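Porin B (PDB 4GEY) probably forms a carbohydrate-selective beta-barrel channel through which sugars such as glucose cross the outer membrane of Pseudomonas putida. Local coordinates at residues S109-S117 and P380-N391. The protein carries 2 engineered substitutions. Sequence-based numbering, arbitrary orientation.
With DMU (decyl-beta-D-maltopyranoside), chain L.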
ATOM      1  N   SER A 109     -18.461   1.499  -6.234  1.00 40.64           N
ATOM      2  CA  SER A 109     -18.001   1.587  -7.625  1.00 31.89           C
ATOM      3  C   SER A 109     -19.069   1.468  -8.702  1.00 29.30           C
ATOM      4  O   SER A 109     -20.039   0.736  -8.578  1.00 29.63           O
ATOM      5  CB  SER A 109     -16.945   0.519  -7.901  1.00 28.04           C
ATOM      6  OG  SER A 109     -15.722   0.847  -7.273  1.00 35.56           O
ATOM      7  N   ASP A 110     -18.861   2.193  -9.785  1.00 35.77           N
ATOM      8  CA  ASP A 110     -19.504   1.831 -11.025  1.00 36.44           C
ATOM      9  C   ASP A 110     -18.951   0.445 -11.389  1.00 23.84           C
ATOM     10  O   ASP A 110     -17.747   0.247 -11.404  1.00 34.94           O
ATOM     11  CB  ASP A 110     -19.113   2.847 -12.085  1.00 34.25           C
ATOM     12  CG  ASP A 110     -20.043   2.848 -13.255  1.00 37.66           C
ATOM     13  OD1 ASP A 110     -20.029   1.857 -14.026  1.00 39.30           O
ATOM     14  OD2 ASP A 110     -20.772   3.853 -13.411  1.00 42.86           O
ATOM     15  N   PRO A 111     -19.824  -0.524 -11.673  1.00 31.05           N
ATOM     16  CA  PRO A 111     -19.307  -1.858 -12.003  1.00 24.61           C
ATOM     17  C   PRO A 111     -18.430  -1.906 -13.243  1.00 31.79           C
ATOM     18  O   PRO A 111     -17.716  -2.892 -13.401  1.00 39.15           O
ATOM     19  CB  PRO A 111     -20.578  -2.697 -12.224  1.00 28.64           C
ATOM     20  CG  PRO A 111     -21.671  -1.706 -12.441  1.00 33.72           C
ATOM     21  CD  PRO A 111     -21.297  -0.495 -11.632  1.00 32.31           C
ATOM     22  N   ARG A 112     -18.463  -0.897 -14.109  1.00 29.94           N
ATOM     23  CA  ARG A 112     -17.562  -0.936 -15.261  1.00 37.17           C
ATOM     24  C   ARG A 112     -16.426   0.069 -15.168  1.00 33.96           C
ATOM     25  O   ARG A 112     -15.702   0.294 -16.140  1.00 38.77           O
ATOM     26  CB  ARG A 112     -18.308  -0.823 -16.598  1.00 36.49           C
ATOM     27  CG  ARG A 112     -19.200   0.380 -16.731  1.00 39.62           C
ATOM     28  CD  ARG A 112     -20.643  -0.010 -16.744  1.00 27.03           C
ATOM     29  NE  ARG A 112     -21.461   0.895 -17.547  1.00 34.41           N
ATOM     30  CZ  ARG A 112     -21.981   2.045 -17.123  1.00 39.36           C
ATOM     31  NH1 ARG A 112     -21.768   2.492 -15.898  1.00 26.68           N
ATOM     32  NH2 ARG A 112     -22.714   2.765 -17.954  1.00 50.34           N
ATOM     33  N   ALA A 113     -16.271   0.649 -13.984  1.00 32.13           N
ATOM     34  CA  ALA A 113     -15.211   1.609 -13.708  1.00 35.68           C
ATOM     35  C   ALA A 113     -15.047   1.743 -12.194  1.00 34.71           C
ATOM     36  O   ALA A 113     -15.541   2.689 -11.569  1.00 38.49           O
ATOM     37  CB  ALA A 113     -15.519   2.967 -14.354  1.00 28.58           C
ATOM     38  N   GLY A 114     -14.351   0.778 -11.613  1.00 30.59           N
ATOM     39  CA  GLY A 114     -14.269   0.653 -10.176  1.00 22.20           C
ATOM     40  C   GLY A 114     -13.380   1.705  -9.566  1.00 25.98           C
ATOM     41  O   GLY A 114     -12.547   2.301 -10.253  1.00 23.61           O
ATOM     42  N   GLN A 115     -13.564   1.925  -8.269  1.00 21.31           N
ATOM     43  CA  GLN A 115     -12.777   2.879  -7.508  1.00 24.41           C
ATOM     44  C   GLN A 115     -11.287   2.568  -7.594  1.00 27.20           C
ATOM     45  O   GLN A 115     -10.894   1.408  -7.603  1.00 34.28           O
ATOM     46  CB  GLN A 115     -13.205   2.861  -6.037  1.00 24.34           C
ATOM     47  CG  GLN A 115     -12.601   3.989  -5.251  1.00 20.37           C
ATOM     48  CD  GLN A 115     -12.864   3.885  -3.792  1.00 29.81           C
ATOM     49  OE1 GLN A 115     -13.658   3.047  -3.356  1.00 25.21           O
ATOM     50  NE2 GLN A 115     -12.196   4.732  -3.007  1.00 20.01           N
ATOM     51  N   PHE A 116     -10.456   3.600  -7.664  1.00 25.66           N
ATOM     52  CA  PHE A 116      -9.025   3.372  -7.720  1.00 26.92           C
ATOM     53  C   PHE A 116      -8.527   2.996  -6.339  1.00 27.97           C
ATOM     54  O   PHE A 116      -7.949   1.931  -6.152  1.00 32.45           O
ATOM     55  CB  PHE A 116      -8.278   4.581  -8.303  1.00 20.73           C
ATOM     56  CG  PHE A 116      -8.457   4.729  -9.773  1.00 21.26           C
ATOM     57  CD1 PHE A 116      -7.704   3.973 -10.650  1.00 21.57           C
ATOM     58  CD2 PHE A 116      -9.410   5.597 -10.285  1.00 34.38           C
ATOM     59  CE1 PHE A 116      -7.881   4.083 -12.025  1.00 23.54           C
ATOM     60  CE2 PHE A 116      -9.591   5.723 -11.654  1.00 36.71           C
ATOM     61  CZ  PHE A 116      -8.824   4.961 -12.529  1.00 33.66           C
ATOM     62  N   SER A 117      -8.777   3.869  -5.373  1.00 29.93           N
ATOM     63  CA  SER A 117      -8.528   3.558  -3.977  1.00 29.29           C
ATOM     64  C   SER A 117      -9.588   2.570  -3.477  1.00 25.94           C
ATOM     65  O   SER A 117     -10.395   2.057  -4.254  1.00 31.28           O
ATOM     66  CB  SER A 117      -8.534   4.835  -3.126  1.00 30.41           C
ATOM     67  OG  SER A 117      -8.122   4.572  -1.791  1.00 27.45           O
ATOM     68  N   PRO A 380     -25.851   0.292 -19.902  1.00 35.56           N
ATOM     69  CA  PRO A 380     -24.787  -0.667 -19.573  1.00 37.24           C
ATOM     70  C   PRO A 380     -23.635  -0.700 -20.578  1.00 39.15           C
ATOM     71  O   PRO A 380     -22.499  -0.928 -20.180  1.00 41.99           O
ATOM     72  CB  PRO A 380     -25.519  -2.001 -19.583  1.00 31.07           C
ATOM     73  CG  PRO A 380     -26.880  -1.648 -19.118  1.00 31.31           C
ATOM     74  CD  PRO A 380     -27.184  -0.315 -19.744  1.00 31.59           C
ATOM     75  N   GLY A 381     -23.924  -0.465 -21.853  1.00 36.86           N
ATOM     76  CA  GLY A 381     -22.897  -0.453 -22.871  1.00 37.03           C
ATOM     77  C   GLY A 381     -22.100   0.837 -22.929  1.00 40.90           C
ATOM     78  O   GLY A 381     -21.123   0.926 -23.675  1.00 43.21           O
ATOM     79  N   PHE A 382     -22.513   1.841 -22.159  1.00 31.09           N
ATOM     80  CA  PHE A 382     -21.802   3.105 -22.149  1.00 30.76           C
ATOM     81  C   PHE A 382     -20.572   2.891 -21.303  1.00 33.45           C
ATOM     82  O   PHE A 382     -20.615   2.158 -20.315  1.00 36.66           O
ATOM     83  CB  PHE A 382     -22.682   4.231 -21.587  1.00 30.61           C
ATOM     84  CG  PHE A 382     -22.004   5.583 -21.516  1.00 30.68           C
ATOM     85  CD1 PHE A 382     -22.038   6.462 -22.607  1.00 36.15           C
ATOM     86  CD2 PHE A 382     -21.358   5.995 -20.348  1.00 29.35           C
ATOM     87  CE1 PHE A 382     -21.420   7.723 -22.540  1.00 33.98           C
ATOM     88  CE2 PHE A 382     -20.738   7.253 -20.271  1.00 34.89           C
ATOM     89  CZ  PHE A 382     -20.763   8.112 -21.372  1.00 30.17           C
ATOM     90  N   VAL A 383     -19.472   3.525 -21.698  1.00 37.28           N
ATOM     91  CA  VAL A 383     -18.196   3.381 -21.014  1.00 33.97           C
ATOM     92  C   VAL A 383     -17.820   4.664 -20.277  1.00 32.24           C
ATOM     93  O   VAL A 383     -17.448   5.653 -20.897  1.00 42.07           O
ATOM     94  CB  VAL A 383     -17.103   2.997 -22.028  1.00 38.99           C
ATOM     95  CG1 VAL A 383     -15.701   2.981 -21.382  1.00 28.69           C
ATOM     96  CG2 VAL A 383     -17.459   1.662 -22.656  1.00 36.91           C
ATOM     97  N   PRO A 384     -17.927   4.645 -18.946  1.00 31.36           N
ATOM     98  CA  PRO A 384     -17.749   5.835 -18.100  1.00 32.52           C
ATOM     99  C   PRO A 384     -16.462   6.592 -18.356  1.00 31.83           C
ATOM    100  O   PRO A 384     -15.430   5.982 -18.616  1.00 38.01           O
ATOM    101  CB  PRO A 384     -17.756   5.261 -16.683  1.00 25.91           C
ATOM    102  CG  PRO A 384     -18.685   4.067 -16.798  1.00 31.29           C
ATOM    103  CD  PRO A 384     -18.384   3.476 -18.170  1.00 33.32           C
ATOM    104  N   LEU A 385     -16.554   7.920 -18.296  1.00 31.93           N
ATOM    105  CA  LEU A 385     -15.419   8.802 -18.502  1.00 27.02           C
ATOM    106  C   LEU A 385     -14.707   8.970 -17.175  1.00 32.59           C
ATOM    107  O   LEU A 385     -15.252   9.544 -16.228  1.00 35.10           O
ATOM    108  CB  LEU A 385     -15.883  10.165 -19.037  1.00 33.39           C
ATOM    109  CG  LEU A 385     -16.622  10.234 -20.388  1.00 32.31           C
ATOM    110  CD1 LEU A 385     -16.573  11.642 -20.928  1.00 29.66           C
ATOM    111  CD2 LEU A 385     -16.044   9.270 -21.414  1.00 29.31           C
ATOM    112  N   GLN A 386     -13.493   8.446 -17.097  1.00 32.59           N
ATOM    113  CA  GLN A 386     -12.748   8.490 -15.850  1.00 30.98           C
ATOM    114  C   GLN A 386     -11.850   9.708 -15.776  1.00 29.18           C
ATOM    115  O   GLN A 386     -10.988   9.905 -16.624  1.00 33.41           O
ATOM    116  CB  GLN A 386     -11.940   7.217 -15.669  1.00 29.04           C
ATOM    117  CG  GLN A 386     -12.803   6.015 -15.469  1.00 24.37           C
ATOM    118  CD  GLN A 386     -11.995   4.778 -15.199  1.00 34.66           C
ATOM    119  OE1 GLN A 386     -11.347   4.238 -16.097  1.00 34.14           O
ATOM    120  NE2 GLN A 386     -12.028   4.313 -13.954  1.00 36.52           N
ATOM    121  N   ARG A 387     -12.058  10.518 -14.740  1.00 34.11           N
ATOM    122  CA  ARG A 387     -11.399  11.814 -14.627  1.00 39.37           C
ATOM    123  C   ARG A 387     -10.532  11.943 -13.364  1.00 24.32           C
ATOM    124  O   ARG A 387      -9.322  11.790 -13.436  1.00 33.99           O
ATOM    125  CB  ARG A 387     -12.427  12.951 -14.760  1.00 38.13           C
ATOM    126  CG  ARG A 387     -13.594  12.591 -15.694  1.00 40.42           C
ATOM    127  CD  ARG A 387     -14.651  13.693 -15.805  1.00 40.93           C
ATOM    128  NE  ARG A 387     -14.440  14.543 -16.976  1.00 42.18           N
ATOM    129  CZ  ARG A 387     -15.271  14.618 -18.009  1.00 45.03           C
ATOM    130  NH1 ARG A 387     -16.389  13.904 -18.030  1.00 37.21           N
ATOM    131  NH2 ARG A 387     -14.981  15.420 -19.025  1.00 53.82           N
ATOM    132  N   THR A 388     -11.126  12.228 -12.213  1.00 40.32           N
ATOM    133  CA  THR A 388     -10.332  12.420 -10.997  1.00 32.53           C
ATOM    134  C   THR A 388     -11.111  11.974  -9.771  1.00 30.23           C
ATOM    135  O   THR A 388     -12.241  12.405  -9.562  1.00 39.28           O
ATOM    136  CB  THR A 388      -9.926  13.892 -10.800  1.00 35.66           C
ATOM    137  OG1 THR A 388      -9.388  14.421 -12.021  1.00 36.98           O
ATOM    138  CG2 THR A 388      -8.893  14.014  -9.696  1.00 28.79           C
ATOM    139  N   GLU A 389     -10.497  11.109  -8.975  1.00 29.58           N
ATOM    140  CA  GLU A 389     -11.106  10.558  -7.775  1.00 28.05           C
ATOM    141  C   GLU A 389     -10.430  11.198  -6.577  1.00 30.99           C
ATOM    142  O   GLU A 389      -9.200  11.354  -6.556  1.00 30.48           O
ATOM    143  CB  GLU A 389     -10.904   9.045  -7.734  1.00 27.69           C
ATOM    144  CG  GLU A 389     -11.320   8.365  -6.437  1.00 31.96           C
ATOM    145  CD  GLU A 389     -11.027   6.852  -6.426  1.00 37.73           C
ATOM    146  OE1 GLU A 389     -10.546   6.344  -5.392  1.00 39.66           O
ATOM    147  OE2 GLU A 389     -11.277   6.166  -7.441  1.00 35.10           O
ATOM    148  N   TYR A 390     -11.228  11.585  -5.588  1.00 22.82           N
ATOM    149  CA  TYR A 390     -10.677  12.109  -4.346  1.00 23.78           C
ATOM    150  C   TYR A 390     -11.050  11.189  -3.191  1.00 26.50           C
ATOM    151  O   TYR A 390     -12.132  10.596  -3.185  1.00 27.02           O
ATOM    152  CB  TYR A 390     -11.169  13.537  -4.075  1.00 25.78           C
ATOM    153  CG  TYR A 390     -10.637  14.555  -5.060  1.00 28.97           C
ATOM    154  CD1 TYR A 390     -11.175  14.661  -6.337  1.00 30.65           C
ATOM    155  CD2 TYR A 390      -9.603  15.417  -4.712  1.00 27.48           C
ATOM    156  CE1 TYR A 390     -10.699  15.592  -7.244  1.00 35.15           C
ATOM    157  CE2 TYR A 390      -9.121  16.355  -5.610  1.00 32.54           C
ATOM    158  CZ  TYR A 390      -9.674  16.433  -6.876  1.00 34.51           C
ATOM    159  OH  TYR A 390      -9.206  17.342  -7.781  1.00 32.17           O
ATOM    160  N   ASN A 391     -10.147  11.060  -2.223  1.00 22.92           N
ATOM    161  CA  ASN A 391     -10.432  10.285  -1.022  1.00 23.78           C
ATOM    162  C   ASN A 391     -10.080  11.109   0.187  1.00 31.88           C
ATOM    163  O   ASN A 391      -9.108  11.876   0.157  1.00 37.79           O
ATOM    164  CB  ASN A 391      -9.614   8.994  -0.973  1.00 21.97           C
ATOM    165  CG  ASN A 391     -10.097   7.941  -1.955  1.00 30.02           C
ATOM    166  OD1 ASN A 391     -10.680   6.921  -1.562  1.00 27.50           O
ATOM    167  ND2 ASN A 391      -9.831   8.165  -3.237  1.00 29.38           N
TER
HETATM  168  C1  DMU L 511     -13.818  17.491 -10.625  1.00 64.17           C
HETATM  169  C2  DMU L 511     -13.904  17.109 -12.018  1.00 60.72           C
HETATM  170  C3  DMU L 511     -14.797  17.830 -12.964  1.00 53.45           C
HETATM  171  C4  DMU L 511     -15.214  19.245 -12.500  1.00 54.88           C
HETATM  172  O5  DMU L 511     -15.549  19.164 -10.994  1.00 56.09           O
HETATM  173  C6  DMU L 511     -14.406  18.764 -10.213  1.00 58.43           C
HETATM  174  O7  DMU L 511     -14.152  17.970 -14.252  1.00 56.73           O
HETATM  175  O16 DMU L 511     -14.760  18.799  -8.822  1.00 49.10           O
HETATM  176  C18 DMU L 511     -13.913  19.511  -7.920  1.00 39.22           C
HETATM  177  C19 DMU L 511     -14.071  19.229  -6.402  1.00 54.00           C
HETATM  178  C22 DMU L 511     -12.953  18.445  -5.623  1.00 37.36           C
HETATM  179  C25 DMU L 511     -13.212  18.201  -4.134  1.00 35.68           C
HETATM  180  C28 DMU L 511     -12.376  17.206  -3.354  1.00 32.38           C
HETATM  181  C31 DMU L 511     -12.994  16.628  -2.097  1.00 38.94           C
HETATM  182  C34 DMU L 511     -12.130  15.875  -1.109  1.00 41.77           C
HETATM  183  C37 DMU L 511     -12.717  14.700  -0.392  1.00 31.49           C
HETATM  184  O49 DMU L 511     -12.368  17.479 -10.285  1.00 69.34           O
HETATM  185  O55 DMU L 511     -14.101  15.649 -12.067  1.00 67.57           O
HETATM  186  C57 DMU L 511     -16.254  19.774 -13.188  1.00 54.27           C
HETATM  187  O61 DMU L 511     -17.143  20.567 -12.479  1.00 53.26           O
HETATM  188  C5  DMU L 511     -14.645  18.348 -16.577  1.00 49.83           C
HETATM  189  C7  DMU L 511     -15.778  19.086 -17.037  1.00 61.34           C
HETATM  190  C8  DMU L 511     -16.997  18.279 -17.161  1.00 62.68           C
HETATM  191  C9  DMU L 511     -17.421  17.629 -15.813  1.00 53.31           C
HETATM  192  O1  DMU L 511     -16.183  17.197 -15.013  1.00 58.57           O
HETATM  193  C10 DMU L 511     -14.818  17.490 -15.395  1.00 54.94           C
HETATM  194  O2  DMU L 511     -18.057  19.078 -17.600  1.00 61.84           O
HETATM  195  O3  DMU L 511     -13.531  19.282 -16.364  1.00 42.86           O
HETATM  196  O4  DMU L 511     -15.435  19.644 -18.343  1.00 63.41           O
HETATM  197  C11 DMU L 511     -18.190  16.574 -16.005  1.00 44.26           C
HETATM  198  O6  DMU L 511     -18.651  15.901 -14.888  1.00 35.76           O
HETATM  199  O   HOH W   1     -11.006   1.702 -12.231  1.00 22.49           O
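From A113 beside P384 to S117 beside N391, loop 109-117 runs along 380-391: A113 CA lies 6.6 Å from P384 CA and S117 CA 7.6 Å from N391 CA. The arrangement exemplifies an inward-folded loop of an outer-membrane porin gripping the barrel wall: the wall contributes strand 388-391, the start of strand 388-399, whose outward-facing Y390 carries the decyl chain of a decyl-maltoside on one ring face. E389 reaches in the other direction, its CG anti to the backbone N (chi1 172°) and the chain extended beyond, which brings its carboxylate to the loop's backbone amides. F116 N bonds the syn lone pair of OE2 at 2.7 Å and nearly straight; S117 N meets OE1 on its syn side at 3.0 Å, tilted from the carboxylate plane. N391 ND2 takes the anti lone pair of OE1, while G417 N adds a bond to OE2, so each oxygen has at least two donors, with Q115 NE2 a weak third at OE1, a gathering likely to favour the charged form. Q386 NE2, bonded to G417 O, lies obliquely against the F116 ring, 3.6 Å from CZ. Farther along, A113 CB packs on P384 CB at 4.0 Å. The bent R112 chain crosses the P384 ring, whose CG sits over one guanidinium face, and NE makes a weak bond to P380 O. Replacing R112 with a leucine would probably cost D110 OD1 its salt bridge, though OD2 keeps Y377 OH, and leave the carbonyls of Y377 and N379 without the donor NH2. D110 itself closes an Asx turn, its OD1 accepting R112 N through the anti lone pair and, through the syn one, R112 NH1 in a salt bridge of 2.6 Å, with OD1 only 12° out of the guanidinium plane.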